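Local coordinates for protein dienelactone hydrolase (Anabaena variabilis, PDB 2O2G) that probably acts as a hydrolase of the dienelactone hydrolase family, with the alpha/beta-hydrolase fold, at residues A[29-32]-A[33-36]. Sequence-based numbering, arbitrary orientation. Where two conformers were deposited one is given.
Sequences VIPN and GATG
Pro-31 and Ala-34 close a type II beta turn, the chain reversing through Asn-32 and Gly-33 so that Ala-34 N donates a hydrogen bond to Pro-31 O at 3.1 Å. The bond is bent, 142° at the hydrogen. The turn belongs to the surface loop joining strands 22-29 and 36-41 of an alpha/beta-hydrolase sheet; strand 66-70 lies between these two in the sheet, so the link crosses that strand's place and is not a beta hairpin.

Each position suits its residue. The ring of Pro-31 restrains the backbone leading into the turn; the residue has no N-H to offer, and what it contributes to the turn is its carbonyl oxygen. Asn-32 has the polyproline-like backbone of the second position of a type II turn, and its CB leaves the turn on the exposed side, where a polar side chain suits; the residue was modelled in two conformers. Gly-33 takes the third position with a phi of +73°, a positive value that glycine, having no CB, adopts readily.

The apolar side of the turn gathers round the methyl of Ala-34, which faces back across the chain reversal and is small enough to fit there. Ile-30 meets it with the CG2 branch, placed anti to the backbone N, while CG1 lies beside that nitrogen; Ile-30 CG2 comes to 4.2 Å from Ala-34 CB. Leu-114 also touches Ala-34, and Thr-111 touches Ile-30, so a neighbouring loop borders this side. From the proline ring, Pro-31 CD lies 4.2 Å from Ala-34 CB.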
loop_
_atom_site.group_PDB
_atom_site.type_symbol
_atom_site.label_atom_id
_atom_site.label_comp_id
_atom_site.label_asym_id
_atom_site.label_seq_id
_atom_site.Cartn_x
_atom_site.Cartn_y
_atom_site.Cartn_z
ATOM N N VAL A 29 -13.993 -2.940 0.608
ATOM C CA VAL A 29 -14.835 -2.830 1.812
ATOM C C VAL A 29 -14.972 -1.347 2.154
ATOM O O VAL A 29 -13.973 -0.661 2.248
ATOM C CB VAL A 29 -14.210 -3.521 3.044
ATOM C CG1 VAL A 29 -15.089 -3.308 4.263
ATOM C CG2 VAL A 29 -14.008 -4.983 2.806
ATOM N N ILE A 30 -16.198 -0.864 2.379
ATOM C CA ILE A 30 -16.405 0.558 2.712
ATOM C C ILE A 30 -17.287 0.672 3.937
ATOM O O ILE A 30 -18.516 0.562 3.812
ATOM C CB ILE A 30 -17.110 1.335 1.569
ATOM C CG1 ILE A 30 -16.313 1.260 0.274
ATOM C CG2 ILE A 30 -17.274 2.839 1.968
ATOM C CD1 ILE A 30 -17.031 1.785 -0.953
ATOM N N PRO A 31 -16.687 0.823 5.128
ATOM C CA PRO A 31 -17.610 0.951 6.271
ATOM C C PRO A 31 -18.496 2.184 6.197
ATOM O O PRO A 31 -18.120 3.173 5.598
ATOM C CB PRO A 31 -16.672 1.083 7.476
ATOM C CG PRO A 31 -15.295 0.602 7.004
ATOM C CD PRO A 31 -15.266 0.874 5.542
ATOM N N ASN A 32 -19.648 2.130 6.857
ATOM C CA ASN A 32 -20.572 3.262 6.888
ATOM C C ASN A 32 -19.863 4.495 7.427
ATOM O O ASN A 32 -19.093 4.400 8.390
ATOM C CB ASN A 32 -21.796 2.929 7.757
ATOM C CG ASN A 32 -22.646 1.815 7.167
ATOM O OD1 ASN A 32 -22.581 1.548 5.967
ATOM N ND2 ASN A 32 -23.454 1.161 8.009
ATOM N N GLY A 33 -20.103 5.641 6.801
ATOM C CA GLY A 33 -19.481 6.886 7.225
ATOM C C GLY A 33 -18.001 7.042 6.907
ATOM O O GLY A 33 -17.364 7.979 7.396
ATOM N N ALA A 34 -17.435 6.161 6.085
ATOM C CA ALA A 34 -16.007 6.279 5.770
ATOM C C ALA A 34 -15.704 7.517 4.914
ATOM O O ALA A 34 -16.475 7.895 4.032
ATOM C CB ALA A 34 -15.466 5.010 5.069
ATOM N N THR A 35 -14.562 8.110 5.210
ATOM C CA THR A 35 -14.039 9.277 4.502
ATOM C C THR A 35 -12.704 8.979 3.772
ATOM O O THR A 35 -12.374 9.672 2.821
ATOM C CB THR A 35 -13.822 10.451 5.471
ATOM O OG1 THR A 35 -12.744 10.151 6.365
ATOM C CG2 THR A 35 -15.079 10.716 6.280
ATOM N N GLY A 36 -11.960 7.961 4.205
ATOM C CA GLY A 36 -10.692 7.604 3.578
ATOM C C GLY A 36 -10.716 6.183 3.067
ATOM O O GLY A 36 -11.508 5.354 3.561
#